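Local coordinates for protein Ral guanine nucleotide dissociation stimulator-like 2 (PDB 4JGW) that probably acts as a guanine nucleotide exchange factor for small G proteins and associates in vitro with GTP-bound Rap1A and H-Ras, at residues L290-I295 with R334-V339. Numbering follows the deposited sequence.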
loop_
_atom_site.group_PDB
_atom_site.type_symbol
_atom_site.label_atom_id
_atom_site.label_comp_id
_atom_site.label_asym_id
_atom_site.label_seq_id
_atom_site.Cartn_x
_atom_site.Cartn_y
_atom_site.Cartn_z
ATOM N N LEU A 290 -26.625 3.707 20.276
ATOM C CA LEU A 290 -25.923 3.817 19.001
ATOM C C LEU A 290 -24.410 3.912 19.203
ATOM O O LEU A 290 -23.648 3.278 18.474
ATOM C CB LEU A 290 -26.446 5.011 18.199
ATOM C CG LEU A 290 -27.836 4.838 17.573
ATOM C CD1 LEU A 290 -28.531 6.179 17.412
ATOM C CD2 LEU A 290 -27.763 4.105 16.241
ATOM N N LEU A 291 -23.988 4.691 20.197
ATOM C CA LEU A 291 -22.573 4.780 20.566
ATOM C C LEU A 291 -22.032 3.412 20.980
ATOM O O LEU A 291 -20.987 2.980 20.493
ATOM C CB LEU A 291 -22.358 5.792 21.698
ATOM C CG LEU A 291 -22.527 7.289 21.417
ATOM C CD1 LEU A 291 -22.581 8.063 22.727
ATOM C CD2 LEU A 291 -21.415 7.827 20.525
ATOM N N GLU A 292 -22.766 2.741 21.869
ATOM C CA GLU A 292 -22.431 1.392 22.334
ATOM C C GLU A 292 -22.352 0.397 21.175
ATOM O O GLU A 292 -21.472 -0.465 21.149
ATOM C CB GLU A 292 -23.455 0.913 23.370
ATOM C CG GLU A 292 -23.338 1.593 24.738
ATOM C CD GLU A 292 -24.633 1.554 25.549
ATOM O OE1 GLU A 292 -25.567 0.806 25.182
ATOM O OE2 GLU A 292 -24.715 2.279 26.565
ATOM N N LYS A 293 -23.272 0.531 20.221
ATOM C CA LYS A 293 -23.309 -0.334 19.045
ATOM C C LYS A 293 -22.052 -0.201 18.183
ATOM O O LYS A 293 -21.447 -1.206 17.803
ATOM C CB LYS A 293 -24.560 -0.054 18.205
ATOM C CG LYS A 293 -24.762 -1.010 17.033
ATOM C CD LYS A 293 -25.045 -2.423 17.518
ATOM C CE LYS A 293 -25.291 -3.359 16.361
ATOM N NZ LYS A 293 -26.138 -4.507 16.777
ATOM N N TRP A 294 -21.671 1.040 17.882
ATOM C CA TRP A 294 -20.490 1.317 17.066
ATOM C C TRP A 294 -19.188 0.945 17.768
ATOM O O TRP A 294 -18.243 0.489 17.119
ATOM C CB TRP A 294 -20.460 2.780 16.621
ATOM C CG TRP A 294 -21.396 3.078 15.487
ATOM C CD1 TRP A 294 -22.522 3.844 15.536
ATOM C CD2 TRP A 294 -21.287 2.606 14.137
ATOM N NE1 TRP A 294 -23.123 3.881 14.302
ATOM C CE2 TRP A 294 -22.386 3.133 13.423
ATOM C CE3 TRP A 294 -20.372 1.787 13.461
ATOM C CZ2 TRP A 294 -22.594 2.874 12.064
ATOM C CZ3 TRP A 294 -20.579 1.529 12.109
ATOM C CH2 TRP A 294 -21.684 2.072 11.427
ATOM N N ILE A 295 -19.149 1.142 19.087
ATOM C CA ILE A 295 -18.019 0.711 19.912
ATOM C C ILE A 295 -17.811 -0.799 19.764
ATOM O O ILE A 295 -16.683 -1.263 19.574
ATOM C CB ILE A 295 -18.214 1.092 21.411
ATOM C CG1 ILE A 295 -18.012 2.598 21.613
ATOM C CG2 ILE A 295 -17.253 0.314 22.309
ATOM C CD1 ILE A 295 -18.542 3.133 22.938
ATOM N N ARG A 334 -20.472 1.661 31.478
ATOM C CA ARG A 334 -19.055 1.718 31.844
ATOM C C ARG A 334 -18.204 0.685 31.096
ATOM O O ARG A 334 -17.039 0.943 30.784
ATOM C CB ARG A 334 -18.888 1.577 33.367
ATOM C CG ARG A 334 -17.485 1.884 33.900
ATOM C CD ARG A 334 -17.073 3.336 33.655
ATOM N NE ARG A 334 -15.624 3.462 33.492
ATOM C CZ ARG A 334 -14.999 4.554 33.052
ATOM N NH1 ARG A 334 -15.686 5.642 32.723
ATOM N NH2 ARG A 334 -13.677 4.556 32.939
ATOM N N ASP A 335 -18.797 -0.470 30.798
ATOM C CA ASP A 335 -18.114 -1.535 30.063
ATOM C C ASP A 335 -17.766 -1.100 28.638
ATOM O O ASP A 335 -16.667 -1.374 28.152
ATOM C CB ASP A 335 -18.967 -2.807 30.039
ATOM C CG ASP A 335 -18.140 -4.062 29.812
ATOM O OD1 ASP A 335 -17.549 -4.207 28.719
ATOM O OD2 ASP A 335 -18.089 -4.910 30.730
ATOM N N SER A 336 -18.704 -0.416 27.985
ATOM C CA SER A 336 -18.493 0.106 26.636
ATOM C C SER A 336 -17.460 1.236 26.609
ATOM O O SER A 336 -16.734 1.393 25.625
ATOM C CB SER A 336 -19.816 0.579 26.032
ATOM O OG SER A 336 -20.719 -0.501 25.884
ATOM N N LEU A 337 -17.401 2.010 27.691
ATOM C CA LEU A 337 -16.422 3.087 27.839
ATOM C C LEU A 337 -14.996 2.555 27.968
ATOM O O LEU A 337 -14.072 3.092 27.352
ATOM C CB LEU A 337 -16.765 3.975 29.042
ATOM C CG LEU A 337 -18.011 4.866 28.975
ATOM C CD1 LEU A 337 -18.304 5.463 30.341
ATOM C CD2 LEU A 337 -17.868 5.969 27.930
ATOM N N ARG A 338 -14.827 1.500 28.764
ATOM C CA ARG A 338 -13.521 0.868 28.969
ATOM C C ARG A 338 -13.006 0.195 27.698
ATOM O O ARG A 338 -11.805 0.224 27.421
ATOM C CB ARG A 338 -13.580 -0.142 30.119
ATOM N N VAL A 339 -13.917 -0.406 26.934
ATOM C CA VAL A 339 -13.591 -0.979 25.627
ATOM C C VAL A 339 -13.159 0.124 24.658
ATOM O O VAL A 339 -12.162 -0.024 23.948
ATOM C CB VAL A 339 -14.776 -1.798 25.035
ATOM C CG1 VAL A 339 -14.544 -2.124 23.560
ATOM C CG2 VAL A 339 -14.994 -3.083 25.831
#
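I295 and S336 meet where two helices of the mainly helical Ras-GEF (CDC25-homology) domain pack together, helix 284-303 and the first turns of helix 334-344. The local axes approach to 9.9 Å at a crossing angle of 43°, and the CA atoms of E292 and S336, 6.0 Å apart, set the register. The CB of S336, a small residue, points at the neighbouring helix, consistent with this short CA separation. The interface as a whole buries 185 Å² and has no hydrogen bond across it. The tighter side is built on I295, a buried residue whose CB points at the other helix. Its CG2 lies anti to the backbone N (chi1 -74°, which places CG1 beside that N), and this methyl rests 3.5 Å from the carbonyl O of S336. The same CG2 reaches CG1 of V339 at 3.9 Å, one turn further on, with the two branched side chains slanting across each other. CD1 of I295 approaches the S336 carbonyl O as well, at 3.7 Å, so two methyl groups of one side chain pack against a single backbone oxygen. L317 of helix 307-318 and W329 of helix 326-330 also touch I295. The looser side is that of partly exposed E292, where the other helix covers 26 Å² against 67 Å² of I295. E292 runs past S336 with its chain extended beyond CG, and its carboxylate is engaged by R289 through a salt bridge at OE1 and by the backbone N of T333 at OE2. S336 OG and T333 OG1 share a hydrogen bond, and that serine oxygen meets E292 through its aliphatic stem, lying 3.5 Å from E292 CG.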